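Alpha-1,2-mannosidase (Bacteroides thetaiotaomicron, PDB 2WW2) hydrolyses alpha-mannosidic linkages with inversion of configuration, as a calcium-dependent member of glycoside hydrolase family 92 from a human gut symbiont. Local coordinates at residues 652-657 and 684-689; 427-432 and 439-444; 94-99 and 214-219. All blocks are in the same frame, centred on the assembly; numbering follows the deposited sequence.

In the fold
Along the chain the order is interaction 3, then interaction 2, then interaction 1, each closing before the next opens. Interaction 3 belongs to the N-terminal domain of the family, built of antiparallel strands; interactions 1 and 2 both fall in the catalytic domain, the one where two small sheets approach each other, the other among the helices. The centres of interactions 1 and 2 are about 41 Å apart. Those of interactions 2 and 3 are about 49 Å apart. Interactions 1 and 3, with centres about 55 Å apart, lie on opposite sides of the chain's centre. None touches another, so the three are separate, local solutions to packing in one large two-part enzyme rather than a connected network.

Interaction 1 (652-657 and 684-689); sequences YAIGSP and PYIRKA
Ser656 and Pro684 bring the two backbones to their nearest approach, with CA atoms 6.4 Å apart, beyond which the chains diverge, and no pairing of backbone N-H and C=O groups joins them. A side chain makes the polar link instead. Ser656 OG donates to Pro684 O at 2.7 Å, arriving at a C=O...donor angle of 133° and tilted 24° from the carbonyl plane. The hydroxyl reaches across because it stands anti to the backbone N (chi1 171°), and, buried as it is, it is also hydrogen-bonded to Arg608 NH1 of helix 600-613. Without the hydroxyl, as with an alanine here, the Pro684 carbonyl and the Arg608 guanidinium would probably each lose a buried partner, with the proline end less firmly tied to the other segment.

The contact illustrates how sheets can be joined through the ends of their strands: residues 652-654 lie in the central strand of a small three-stranded antiparallel sheet, whereas 685-689 belong to a six-stranded mixed sheet of the catalytic domain. A classic beta bulge, with Arg687 and Lys688 both facing Ser715, sits in the second strand just past the contact. Beside the polar link lies an apolar one. Ile686 sends its CD1 to Ile654 CG2 at 3.9 Å, the two side chains crossing at about a right angle. The same methyl, Ile686 CD1, rests 3.6 Å from Gly655 O. Its reach comes from an extended outer arm, which carries CD1 well out from the strand. The backbone that bears it is positioned in turn by helix 600-613, where Gln604 OE1 receives the N-H of Ile686, while Pro684 CG lies over one face of the Tyr685 ring, toward its rim.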
ATOM      1  N   TYR A 652      13.219  -3.242 -34.416  1.00  9.83           N
ATOM      2  CA  TYR A 652      12.021  -3.219 -33.589  1.00  9.62           C
ATOM      3  C   TYR A 652      11.859  -4.581 -32.924  1.00  9.44           C
ATOM      4  O   TYR A 652      11.788  -5.603 -33.624  1.00  9.36           O
ATOM      5  CB  TYR A 652      10.784  -2.916 -34.466  1.00  9.55           C
ATOM      6  CG  TYR A 652      10.898  -1.653 -35.295  1.00 10.59           C
ATOM      7  CD1 TYR A 652      10.338  -0.457 -34.853  1.00 10.70           C
ATOM      8  CD2 TYR A 652      11.578  -1.655 -36.514  1.00 10.16           C
ATOM      9  CE1 TYR A 652      10.429   0.692 -35.602  1.00 10.50           C
ATOM     10  CE2 TYR A 652      11.683  -0.509 -37.264  1.00 11.70           C
ATOM     11  CZ  TYR A 652      11.099   0.664 -36.803  1.00 10.09           C
ATOM     12  OH  TYR A 652      11.210   1.806 -37.548  1.00 10.83           O
ATOM     13  N   ALA A 653      11.820  -4.609 -31.587  1.00  8.96           N
ATOM     14  CA  ALA A 653      11.641  -5.859 -30.863  1.00  9.35           C
ATOM     15  C   ALA A 653      10.214  -6.362 -31.055  1.00  9.51           C
ATOM     16  O   ALA A 653       9.258  -5.588 -31.018  1.00  9.30           O
ATOM     17  CB  ALA A 653      11.968  -5.689 -29.367  1.00  8.88           C
ATOM     18  N   ILE A 654      10.086  -7.665 -31.270  1.00  9.12           N
ATOM     19  CA  ILE A 654       8.787  -8.286 -31.512  1.00  9.31           C
ATOM     20  C   ILE A 654       8.034  -8.566 -30.195  1.00  9.33           C
ATOM     21  O   ILE A 654       8.603  -9.080 -29.219  1.00  8.42           O
ATOM     22  CB  ILE A 654       8.935  -9.532 -32.417  1.00  9.34           C
ATOM     23  CG1 ILE A 654       9.328  -9.053 -33.820  1.00 11.08           C
ATOM     24  CG2 ILE A 654       7.595 -10.333 -32.495  1.00  9.89           C
ATOM     25  CD1 ILE A 654       9.831 -10.140 -34.750  1.00 13.95           C
ATOM     26  N   GLY A 655       6.767  -8.173 -30.164  1.00  8.67           N
ATOM     27  CA  GLY A 655       5.926  -8.453 -29.013  1.00  9.12           C
ATOM     28  C   GLY A 655       4.925  -9.507 -29.428  1.00  9.02           C
ATOM     29  O   GLY A 655       5.285 -10.660 -29.681  1.00  9.45           O
ATOM     30  N   SER A 656       3.673  -9.091 -29.547  1.00  9.27           N
ATOM     31  CA  SER A 656       2.595  -9.968 -29.980  1.00  9.11           C
ATOM     32  C   SER A 656       1.499  -9.041 -30.479  1.00  9.36           C
ATOM     33  O   SER A 656       1.109  -8.115 -29.750  1.00  9.51           O
ATOM     34  CB  SER A 656       2.103 -10.809 -28.793  1.00  9.04           C
ATOM     35  OG  SER A 656       0.936 -11.516 -29.133  1.00  9.28           O
ATOM     36  N   PRO A 657       1.041  -9.242 -31.730  1.00  8.95           N
ATOM     37  CA  PRO A 657       0.093  -8.332 -32.374  1.00  9.63           C
ATOM     38  C   PRO A 657      -1.283  -8.474 -31.737  1.00  9.63           C
ATOM     39  O   PRO A 657      -1.630  -9.558 -31.222  1.00  9.28           O
ATOM     40  CB  PRO A 657       0.036  -8.842 -33.819  1.00  9.05           C
ATOM     41  CG  PRO A 657       0.321 -10.326 -33.693  1.00  9.65           C
ATOM     42  CD  PRO A 657       1.333 -10.419 -32.564  1.00  9.49           C
ATOM     43  N   PRO A 684      -2.041 -15.333 -26.905  1.00 11.20           N
ATOM     44  CA  PRO A 684      -1.051 -14.262 -27.040  1.00 10.71           C
ATOM     45  C   PRO A 684       0.318 -14.733 -27.538  1.00 10.44           C
ATOM     46  O   PRO A 684       1.154 -13.908 -27.910  1.00 10.87           O
ATOM     47  CB  PRO A 684      -0.924 -13.746 -25.599  1.00 10.51           C
ATOM     48  CG  PRO A 684      -1.105 -15.006 -24.767  1.00 11.30           C
ATOM     49  CD  PRO A 684      -2.169 -15.800 -25.511  1.00 11.06           C
ATOM     50  N   TYR A 685       0.556 -16.038 -27.536  1.00  9.93           N
ATOM     51  CA  TYR A 685       1.906 -16.570 -27.764  1.00 10.47           C
ATOM     52  C   TYR A 685       2.206 -16.825 -29.239  1.00 10.20           C
ATOM     53  O   TYR A 685       1.346 -17.298 -29.978  1.00 11.18           O
ATOM     54  CB  TYR A 685       2.102 -17.887 -26.987  1.00 10.15           C
ATOM     55  CG  TYR A 685       1.961 -17.723 -25.491  1.00 11.08           C
ATOM     56  CD1 TYR A 685       2.920 -17.016 -24.762  1.00 11.73           C
ATOM     57  CD2 TYR A 685       0.869 -18.258 -24.809  1.00 10.10           C
ATOM     58  CE1 TYR A 685       2.797 -16.842 -23.394  1.00 10.94           C
ATOM     59  CE2 TYR A 685       0.737 -18.091 -23.443  1.00 11.68           C
ATOM     60  CZ  TYR A 685       1.707 -17.389 -22.736  1.00 11.72           C
ATOM     61  OH  TYR A 685       1.596 -17.225 -21.367  1.00 11.47           O
ATOM     62  N   ILE A 686       3.439 -16.553 -29.651  1.00  9.98           N
ATOM     63  CA  ILE A 686       3.875 -16.919 -30.997  1.00  9.90           C
ATOM     64  C   ILE A 686       4.450 -18.343 -30.967  1.00 10.22           C
ATOM     65  O   ILE A 686       5.486 -18.595 -30.346  1.00 10.25           O
ATOM     66  CB  ILE A 686       4.923 -15.916 -31.554  1.00  9.35           C
ATOM     67  CG1 ILE A 686       4.330 -14.501 -31.667  1.00  9.57           C
ATOM     68  CG2 ILE A 686       5.496 -16.386 -32.902  1.00  8.68           C
ATOM     69  CD1 ILE A 686       5.391 -13.434 -31.894  1.00  7.36           C
ATOM     70  N   ARG A 687       3.770 -19.281 -31.615  1.00 10.99           N
ATOM     71  CA  ARG A 687       4.264 -20.659 -31.668  1.00 11.64           C
ATOM     72  C   ARG A 687       5.314 -20.791 -32.765  1.00 12.49           C
ATOM     73  O   ARG A 687       6.379 -21.396 -32.560  1.00 12.94           O
ATOM     74  CB  ARG A 687       3.124 -21.660 -31.892  1.00 11.78           C
ATOM     75  CG  ARG A 687       3.606 -23.109 -32.034  1.00 12.33           C
ATOM     76  CD  ARG A 687       2.450 -24.101 -32.183  1.00 15.38           C
ATOM     77  NE  ARG A 687       1.614 -23.797 -33.340  1.00 17.14           N
ATOM     78  CZ  ARG A 687       1.896 -24.158 -34.588  1.00 19.09           C
ATOM     79  NH1 ARG A 687       3.002 -24.848 -34.858  1.00 20.37           N
ATOM     80  NH2 ARG A 687       1.059 -23.835 -35.570  1.00 18.68           N
ATOM     81  N   LYS A 688       5.015 -20.228 -33.928  1.00 13.04           N
ATOM     82  CA  LYS A 688       5.898 -20.323 -35.082  1.00 13.63           C
ATOM     83  C   LYS A 688       5.780 -19.045 -35.906  1.00 13.34           C
ATOM     84  O   LYS A 688       4.725 -18.397 -35.908  1.00 13.30           O
ATOM     85  CB  LYS A 688       5.470 -21.534 -35.926  1.00 13.75           C
ATOM     86  CG  LYS A 688       6.388 -21.857 -37.083  1.00 16.60           C
ATOM     87  CD  LYS A 688       5.829 -23.035 -37.906  1.00 18.88           C
ATOM     88  CE  LYS A 688       6.678 -23.253 -39.159  1.00 23.36           C
ATOM     89  NZ  LYS A 688       5.924 -23.908 -40.278  1.00 24.78           N
ATOM     90  N   ALA A 689       6.847 -18.677 -36.610  1.00 12.65           N
ATOM     91  CA  ALA A 689       6.774 -17.534 -37.528  1.00 12.79           C
ATOM     92  C   ALA A 689       7.493 -17.803 -38.859  1.00 12.91           C
ATOM     93  O   ALA A 689       8.531 -18.466 -38.900  1.00 12.53           O
ATOM     94  CB  ALA A 689       7.333 -16.277 -36.865  1.00 12.54           C
TER

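Interaction 2 (427-432 and 439-444)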
ATOM      1  N   PHE A 427      27.042  19.141 -17.500  1.00  9.53           N
ATOM      2  CA  PHE A 427      27.954  18.474 -18.442  1.00 10.22           C
ATOM      3  C   PHE A 427      29.388  18.468 -17.931  1.00 10.40           C
ATOM      4  O   PHE A 427      30.140  17.527 -18.186  1.00  9.96           O
ATOM      5  CB  PHE A 427      27.868  19.067 -19.861  1.00  9.85           C
ATOM      6  CG  PHE A 427      28.455  20.424 -19.985  1.00 11.36           C
ATOM      7  CD1 PHE A 427      29.793  20.581 -20.304  1.00 12.07           C
ATOM      8  CD2 PHE A 427      27.678  21.550 -19.770  1.00 11.83           C
ATOM      9  CE1 PHE A 427      30.342  21.835 -20.417  1.00 14.46           C
ATOM     10  CE2 PHE A 427      28.218  22.805 -19.886  1.00 12.91           C
ATOM     11  CZ  PHE A 427      29.559  22.950 -20.210  1.00 13.73           C
ATOM     12  N   GLU A 428      29.763  19.510 -17.200  1.00 10.41           N
ATOM     13  CA  GLU A 428      31.130  19.593 -16.703  1.00 11.45           C
ATOM     14  C   GLU A 428      31.406  18.455 -15.727  1.00 11.20           C
ATOM     15  O   GLU A 428      32.401  17.750 -15.870  1.00 11.71           O
ATOM     16  CB  GLU A 428      31.393  20.943 -16.043  1.00 12.12           C
ATOM     17  CG  GLU A 428      31.103  22.132 -16.928  1.00 14.03           C
ATOM     18  CD  GLU A 428      29.731  22.771 -16.669  1.00 19.73           C
ATOM     19  OE1 GLU A 428      28.709  22.045 -16.466  1.00 15.50           O
ATOM     20  OE2 GLU A 428      29.695  24.029 -16.672  1.00 21.74           O
ATOM     21  N   TYR A 429      30.523  18.269 -14.742  1.00 10.55           N
ATOM     22  CA  TYR A 429      30.649  17.145 -13.814  1.00 10.24           C
ATOM     23  C   TYR A 429      30.640  15.811 -14.560  1.00  9.64           C
ATOM     24  O   TYR A 429      31.436  14.928 -14.297  1.00  9.11           O
ATOM     25  CB  TYR A 429      29.463  17.116 -12.845  1.00 10.67           C
ATOM     26  CG  TYR A 429      29.542  18.068 -11.665  1.00 11.03           C
ATOM     27  CD1 TYR A 429      30.629  18.053 -10.800  1.00 13.33           C
ATOM     28  CD2 TYR A 429      28.498  18.948 -11.397  1.00 12.00           C
ATOM     29  CE1 TYR A 429      30.687  18.917  -9.720  1.00 13.40           C
ATOM     30  CE2 TYR A 429      28.537  19.798 -10.319  1.00 13.61           C
ATOM     31  CZ  TYR A 429      29.637  19.784  -9.492  1.00 14.04           C
ATOM     32  OH  TYR A 429      29.667  20.636  -8.419  1.00 16.99           O
ATOM     33  N   TYR A 430      29.670  15.644 -15.449  1.00  9.76           N
ATOM     34  CA  TYR A 430      29.514  14.371 -16.162  1.00  9.40           C
ATOM     35  C   TYR A 430      30.794  13.995 -16.919  1.00 10.26           C
ATOM     36  O   TYR A 430      31.221  12.837 -16.897  1.00 10.21           O
ATOM     37  CB  TYR A 430      28.326  14.493 -17.112  1.00  9.61           C
ATOM     38  CG  TYR A 430      28.056  13.311 -18.012  1.00  8.94           C
ATOM     39  CD1 TYR A 430      27.199  12.297 -17.606  1.00  8.41           C
ATOM     40  CD2 TYR A 430      28.626  13.227 -19.289  1.00  9.37           C
ATOM     41  CE1 TYR A 430      26.918  11.226 -18.434  1.00  9.67           C
ATOM     42  CE2 TYR A 430      28.341  12.148 -20.137  1.00  8.37           C
ATOM     43  CZ  TYR A 430      27.487  11.154 -19.696  1.00  9.52           C
ATOM     44  OH  TYR A 430      27.169  10.070 -20.494  1.00  9.58           O
ATOM     45  N   ASP A 431      31.391  14.972 -17.597  1.00 10.50           N
ATOM     46  CA  ASP A 431      32.612  14.720 -18.369  1.00 11.65           C
ATOM     47  C   ASP A 431      33.777  14.361 -17.441  1.00 12.08           C
ATOM     48  O   ASP A 431      34.615  13.522 -17.770  1.00 11.95           O
ATOM     49  CB  ASP A 431      32.980  15.938 -19.231  1.00 11.92           C
ATOM     50  CG  ASP A 431      32.085  16.078 -20.475  1.00 14.06           C
ATOM     51  OD1 ASP A 431      31.400  15.107 -20.836  1.00 14.37           O
ATOM     52  OD2 ASP A 431      32.076  17.159 -21.086  1.00 16.74           O
ATOM     53  N   LYS A 432      33.818  14.996 -16.276  1.00 11.54           N
ATOM     54  CA  LYS A 432      34.923  14.770 -15.340  1.00 11.96           C
ATOM     55  C   LYS A 432      34.757  13.474 -14.555  1.00 11.67           C
ATOM     56  O   LYS A 432      35.713  12.736 -14.345  1.00 11.43           O
ATOM     57  CB  LYS A 432      35.030  15.945 -14.369  1.00 11.56           C
ATOM     58  CG  LYS A 432      36.124  15.783 -13.290  1.00 13.80           C
ATOM     59  N   PRO A 439      23.596  16.046  -4.370  1.00 12.39           N
ATOM     60  CA  PRO A 439      22.589  17.070  -4.618  1.00 12.35           C
ATOM     61  C   PRO A 439      23.098  18.262  -5.429  1.00 12.84           C
ATOM     62  O   PRO A 439      22.373  19.241  -5.583  1.00 13.44           O
ATOM     63  CB  PRO A 439      22.205  17.517  -3.200  1.00 12.74           C
ATOM     64  CG  PRO A 439      23.522  17.375  -2.418  1.00 11.90           C
ATOM     65  CD  PRO A 439      24.297  16.251  -3.087  1.00 12.18           C
ATOM     66  N   GLU A 440      24.323  18.189  -5.945  1.00 12.85           N
ATOM     67  CA  GLU A 440      24.872  19.271  -6.765  1.00 12.73           C
ATOM     68  C   GLU A 440      23.985  19.643  -7.952  1.00 12.82           C
ATOM     69  O   GLU A 440      23.881  20.811  -8.311  1.00 12.18           O
ATOM     70  CB  GLU A 440      26.257  18.899  -7.280  1.00 12.76           C
ATOM     71  CG  GLU A 440      27.336  18.865  -6.192  1.00 14.63           C
ATOM     72  CD  GLU A 440      27.422  17.527  -5.476  1.00 14.93           C
ATOM     73  OE1 GLU A 440      26.538  16.669  -5.693  1.00 14.12           O
ATOM     74  OE2 GLU A 440      28.380  17.334  -4.693  1.00 15.02           O
ATOM     75  N   VAL A 441      23.367  18.646  -8.581  1.00 12.27           N
ATOM     76  CA  VAL A 441      22.485  18.900  -9.723  1.00 12.09           C
ATOM     77  C   VAL A 441      21.169  18.170  -9.496  1.00 12.16           C
ATOM     78  O   VAL A 441      21.170  16.977  -9.214  1.00 11.88           O
ATOM     79  CB  VAL A 441      23.132  18.398 -11.048  1.00 12.09           C
ATOM     80  CG1 VAL A 441      22.211  18.666 -12.237  1.00 12.01           C
ATOM     81  CG2 VAL A 441      24.505  19.042 -11.273  1.00 12.22           C
ATOM     82  N   PRO A 442      20.036  18.886  -9.588  1.00 12.31           N
ATOM     83  CA  PRO A 442      18.730  18.235  -9.455  1.00 12.33           C
ATOM     84  C   PRO A 442      18.552  17.097 -10.459  1.00 12.05           C
ATOM     85  O   PRO A 442      18.971  17.222 -11.610  1.00 11.91           O
ATOM     86  CB  PRO A 442      17.738  19.353  -9.797  1.00 12.37           C
ATOM     87  CG  PRO A 442      18.461  20.618  -9.450  1.00 13.75           C
ATOM     88  CD  PRO A 442      19.927  20.345  -9.734  1.00 12.39           C
ATOM     89  N   GLU A 443      17.941  15.997 -10.029  1.00 11.08           N
ATOM     90  CA  GLU A 443      17.597  14.917 -10.951  1.00 10.50           C
ATOM     91  C   GLU A 443      18.812  14.280 -11.643  1.00  9.86           C
ATOM     92  O   GLU A 443      18.721  13.769 -12.753  1.00  9.01           O
ATOM     93  CB  GLU A 443      16.556  15.422 -11.964  1.00 11.51           C
ATOM     94  CG  GLU A 443      15.281  15.864 -11.255  1.00 14.46           C
ATOM     95  CD  GLU A 443      14.306  16.627 -12.144  1.00 20.70           C
ATOM     96  OE1 GLU A 443      14.117  16.273 -13.329  1.00 20.18           O
ATOM     97  OE2 GLU A 443      13.695  17.584 -11.627  1.00 24.33           O
ATOM     98  N   ALA A 444      19.933  14.265 -10.933  1.00  9.21           N
ATOM     99  CA  ALA A 444      21.224  13.911 -11.495  1.00  8.94           C
ATOM    100  C   ALA A 444      21.307  12.497 -12.072  1.00  8.88           C
ATOM    101  O   ALA A 444      21.980  12.278 -13.071  1.00  8.93           O
ATOM    102  CB  ALA A 444      22.325  14.095 -10.424  1.00  7.83           C
TER
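Tyr429 of helix 427-433 meets Glu440 and Val441 of the linker that follows it, and the touching is entirely by carbon and hydroxyl surfaces. The outer half of the ring takes the glutamate: Tyr429 CE2 lies 3.9 Å from Glu440 CB, and Tyr429 OH 3.7 Å from Glu440 CG. The two side chains cross at about a right angle, with the ring and carboxylate planes 65° apart. Further in, Tyr429 CD2 meets Val441 CG2 at 4.0 Å as the two side chains slide past each other in opposite directions.

What the tyrosine touches in Glu440 is thus its aliphatic stem. A bend at chi2 (86°) turns the carboxylate off that line, and its OE2 accepts the backbone N-H of Ala497. Val441, by contrast, is buried, with Asp425, Val436 and Lys447 packed about its side chain. It also opens a type II beta turn running to Ala444, in which Glu443 takes the N-cap position of the next helix.

The contact packs the linker between two helices of the catalytic domain against the first of them. Helix 427-433 carries Tyr429 toward the linker, while the adjacent Tyr430 packs on Thr448 and Ala452 of helix 444-465, so that this short helix faces both the loop and the long helix that follows it.

Interaction 3 (94-99 and 214-219)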
ATOM      1  N   LYS A  94     -15.132  35.243 -18.002  1.00 11.91           N
ATOM      2  CA  LYS A  94     -15.615  34.949 -16.650  1.00 12.70           C
ATOM      3  C   LYS A  94     -17.120  34.830 -16.613  1.00 12.73           C
ATOM      4  O   LYS A  94     -17.657  34.208 -15.709  1.00 12.55           O
ATOM      5  CB  LYS A  94     -15.202  36.057 -15.681  1.00 13.37           C
ATOM      6  CG  LYS A  94     -13.696  36.274 -15.589  1.00 16.05           C
ATOM      7  CD  LYS A  94     -13.115  35.579 -14.373  1.00 20.91           C
ATOM      8  CE  LYS A  94     -11.699  36.072 -14.086  1.00 24.02           C
ATOM      9  NZ  LYS A  94     -11.049  35.237 -13.028  1.00 28.35           N
ATOM     10  N   GLU A  95     -17.792  35.437 -17.589  1.00 13.01           N
ATOM     11  CA  GLU A  95     -19.247  35.485 -17.635  1.00 13.96           C
ATOM     12  C   GLU A  95     -19.900  34.707 -18.790  1.00 13.20           C
ATOM     13  O   GLU A  95     -21.118  34.533 -18.778  1.00 12.64           O
ATOM     14  CB  GLU A  95     -19.727  36.937 -17.723  1.00 14.58           C
ATOM     15  CG  GLU A  95     -19.476  37.724 -16.471  1.00 20.87           C
ATOM     16  CD  GLU A  95     -20.279  38.993 -16.465  1.00 27.21           C
ATOM     17  OE1 GLU A  95     -19.896  39.930 -17.192  1.00 29.38           O
ATOM     18  OE2 GLU A  95     -21.309  39.041 -15.753  1.00 31.62           O
ATOM     19  N   ARG A  96     -19.119  34.283 -19.787  1.00 12.76           N
ATOM     20  CA  ARG A  96     -19.644  33.497 -20.900  1.00 13.17           C
ATOM     21  C   ARG A  96     -19.663  32.056 -20.482  1.00 13.00           C
ATOM     22  O   ARG A  96     -18.659  31.353 -20.621  1.00 14.34           O
ATOM     23  CB  ARG A  96     -18.771  33.582 -22.167  1.00 13.69           C
ATOM     24  CG  ARG A  96     -18.770  34.895 -22.865  1.00 14.01           C
ATOM     25  CD  ARG A  96     -18.057  34.824 -24.236  1.00 10.86           C
ATOM     26  NE  ARG A  96     -16.890  33.950 -24.253  1.00  9.61           N
ATOM     27  CZ  ARG A  96     -15.627  34.344 -24.097  1.00  9.92           C
ATOM     28  NH1 ARG A  96     -15.323  35.634 -23.888  1.00  8.46           N
ATOM     29  NH2 ARG A  96     -14.657  33.438 -24.153  1.00  8.39           N
ATOM     30  N   LEU A  97     -20.787  31.615 -19.960  1.00 12.12           N
ATOM     31  CA  LEU A  97     -20.906  30.271 -19.431  1.00 13.03           C
ATOM     32  C   LEU A  97     -22.225  29.728 -19.917  1.00 12.56           C
ATOM     33  O   LEU A  97     -23.261  30.111 -19.404  1.00 14.18           O
ATOM     34  CB  LEU A  97     -20.958  30.311 -17.902  1.00 13.04           C
ATOM     35  CG  LEU A  97     -19.694  30.541 -17.078  1.00 15.67           C
ATOM     36  CD1 LEU A  97     -18.594  29.573 -17.422  1.00 15.67           C
ATOM     37  CD2 LEU A  97     -19.244  31.979 -17.217  1.00 21.53           C
ATOM     38  N   VAL A  98     -22.204  28.828 -20.889  1.00 10.99           N
ATOM     39  CA  VAL A  98     -23.441  28.381 -21.488  1.00  9.71           C
ATOM     40  C   VAL A  98     -23.582  26.877 -21.284  1.00  9.38           C
ATOM     41  O   VAL A  98     -22.705  26.109 -21.704  1.00  9.18           O
ATOM     42  CB  VAL A  98     -23.468  28.689 -22.992  1.00  9.13           C
ATOM     43  CG1 VAL A  98     -24.835  28.308 -23.580  1.00  8.21           C
ATOM     44  CG2 VAL A  98     -23.155  30.166 -23.234  1.00  8.92           C
ATOM     45  N   PRO A  99     -24.678  26.456 -20.632  1.00  9.03           N
ATOM     46  CA  PRO A  99     -24.837  25.041 -20.295  1.00  9.36           C
ATOM     47  C   PRO A  99     -25.091  24.152 -21.523  1.00  9.52           C
ATOM     48  O   PRO A  99     -25.825  24.545 -22.439  1.00  9.30           O
ATOM     49  CB  PRO A  99     -26.043  25.009 -19.325  1.00  9.55           C
ATOM     50  CG  PRO A  99     -26.642  26.388 -19.325  1.00 10.15           C
ATOM     51  CD  PRO A  99     -25.712  27.335 -20.053  1.00  9.44           C
ATOM     52  N   TYR A 214      -6.693  42.915 -22.243  1.00  8.14           N
ATOM     53  CA  TYR A 214      -7.708  41.914 -22.585  1.00  7.94           C
ATOM     54  C   TYR A 214      -8.721  42.602 -23.496  1.00  7.55           C
ATOM     55  O   TYR A 214      -9.242  43.664 -23.140  1.00  7.32           O
ATOM     56  CB  TYR A 214      -8.401  41.432 -21.301  1.00  7.60           C
ATOM     57  CG  TYR A 214      -9.492  40.381 -21.492  1.00  8.67           C
ATOM     58  CD1 TYR A 214      -9.378  39.376 -22.456  1.00  7.15           C
ATOM     59  CD2 TYR A 214     -10.620  40.379 -20.679  1.00  8.88           C
ATOM     60  CE1 TYR A 214     -10.401  38.405 -22.617  1.00  8.40           C
ATOM     61  CE2 TYR A 214     -11.615  39.431 -20.822  1.00  9.24           C
ATOM     62  CZ  TYR A 214     -11.502  38.440 -21.784  1.00  9.46           C
ATOM     63  OH  TYR A 214     -12.528  37.512 -21.903  1.00  9.66           O
ATOM     64  N   THR A 215      -9.013  42.014 -24.658  1.00  7.75           N
ATOM     65  CA  THR A 215     -10.021  42.575 -25.558  1.00  6.99           C
ATOM     66  C   THR A 215     -10.977  41.506 -26.070  1.00  7.94           C
ATOM     67  O   THR A 215     -10.575  40.357 -26.284  1.00  7.89           O
ATOM     68  CB  THR A 215      -9.397  43.266 -26.799  1.00  8.02           C
ATOM     69  OG1 THR A 215      -8.638  42.328 -27.582  1.00  7.88           O
ATOM     70  CG2 THR A 215      -8.482  44.426 -26.386  1.00  5.86           C
ATOM     71  N   CYS A 216     -12.233  41.909 -26.265  1.00  8.02           N
ATOM     72  CA  CYS A 216     -13.248  41.105 -26.926  1.00  8.62           C
ATOM     73  C   CYS A 216     -14.057  42.003 -27.861  1.00  8.73           C
ATOM     74  O   CYS A 216     -13.997  43.246 -27.786  1.00  8.57           O
ATOM     75  CB  CYS A 216     -14.192  40.457 -25.893  1.00  8.77           C
ATOM     76  SG  CYS A 216     -13.367  39.372 -24.650  1.00 10.26           S
ATOM     77  N   ALA A 217     -14.819  41.381 -28.749  1.00  7.99           N
ATOM     78  CA  ALA A 217     -15.698  42.142 -29.636  1.00  7.92           C
ATOM     79  C   ALA A 217     -16.941  41.319 -29.790  1.00  8.45           C
ATOM     80  O   ALA A 217     -16.888  40.082 -29.686  1.00  8.00           O
ATOM     81  CB  ALA A 217     -15.052  42.356 -30.989  1.00  8.18           C
ATOM     82  N   TYR A 218     -18.059  41.987 -30.019  1.00  8.70           N
ATOM     83  CA  TYR A 218     -19.283  41.255 -30.325  1.00  9.15           C
ATOM     84  C   TYR A 218     -19.861  41.716 -31.642  1.00  9.21           C
ATOM     85  O   TYR A 218     -19.672  42.855 -32.057  1.00  9.22           O
ATOM     86  CB  TYR A 218     -20.324  41.385 -29.199  1.00  8.49           C
ATOM     87  CG  TYR A 218     -21.154  42.650 -29.249  1.00 10.45           C
ATOM     88  CD1 TYR A 218     -22.290  42.727 -30.067  1.00 10.43           C
ATOM     89  CD2 TYR A 218     -20.808  43.763 -28.489  1.00 10.94           C
ATOM     90  CE1 TYR A 218     -23.057  43.873 -30.111  1.00 12.73           C
ATOM     91  CE2 TYR A 218     -21.573  44.922 -28.543  1.00 12.68           C
ATOM     92  CZ  TYR A 218     -22.697  44.957 -29.350  1.00 12.82           C
ATOM     93  OH  TYR A 218     -23.462  46.094 -29.408  1.00 16.48           O
ATOM     94  N   LEU A 219     -20.570  40.797 -32.285  1.00  9.21           N
ATOM     95  CA  LEU A 219     -21.301  41.044 -33.498  1.00  9.89           C
ATOM     96  C   LEU A 219     -22.690  40.492 -33.258  1.00  9.44           C
ATOM     97  O   LEU A 219     -22.827  39.420 -32.669  1.00  8.30           O
ATOM     98  CB  LEU A 219     -20.658  40.277 -34.653  1.00 10.55           C
ATOM     99  CG  LEU A 219     -19.227  40.737 -34.932  1.00 13.20           C
ATOM    100  CD1 LEU A 219     -18.236  39.796 -34.245  1.00 14.75           C
ATOM    101  CD2 LEU A 219     -18.998  40.776 -36.416  1.00 16.80           C
TER
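Arg96 comes toward Tyr214 and Cys216 with one end of its guanidinium, NH1, and the geometry is that of neighbours sharing a third group rather than of direct partners. Arg96 NH1 stands 3.9 Å from Tyr214 OH. A looser approach, 4.3 Å, separates Arg96 NH1 from Cys216 SG. The guanidinium and the tyrosine ring are turned 46° apart, neither stacked nor perpendicular, and the two side chains cross obliquely. A kink in the arginine, with chi3 at -37°, turns its end group out of line with the rest of its otherwise drawn-out chain.

Tyr214 reaches from its own side, where a chi1 of 180° sends the ring away from the backbone N and leads its hydroxyl toward the arginine. Asp148 links the two: its OD2 makes a salt bridge with Arg96 NH1 and a hydrogen bond with Tyr214 OH. The phenol also takes the backbone N-H of His93, and further arginine bonds run from NE to Arg62 O and from NH1 to Met91 O. Fixed at several points, the guanidinium is probably held with little freedom to turn.

In the N-terminal domain this brings together chain lying far apart in sequence. Residues 94-97 lead into strand 98-108, which pairs with strand 60-67, whereas strand 216-221 pairs with strand 143-148, at whose end Asp148 sits. Arg96 reaches from the one chain toward the other.

A buried arginine needs its charge answered, and here carbonyl oxygens and the carboxylate of Asp148 do so. That carboxylate, held by both arginine and phenol, would probably be favoured in its ionised form, and the sulfur of Cys216 borders the polar cluster.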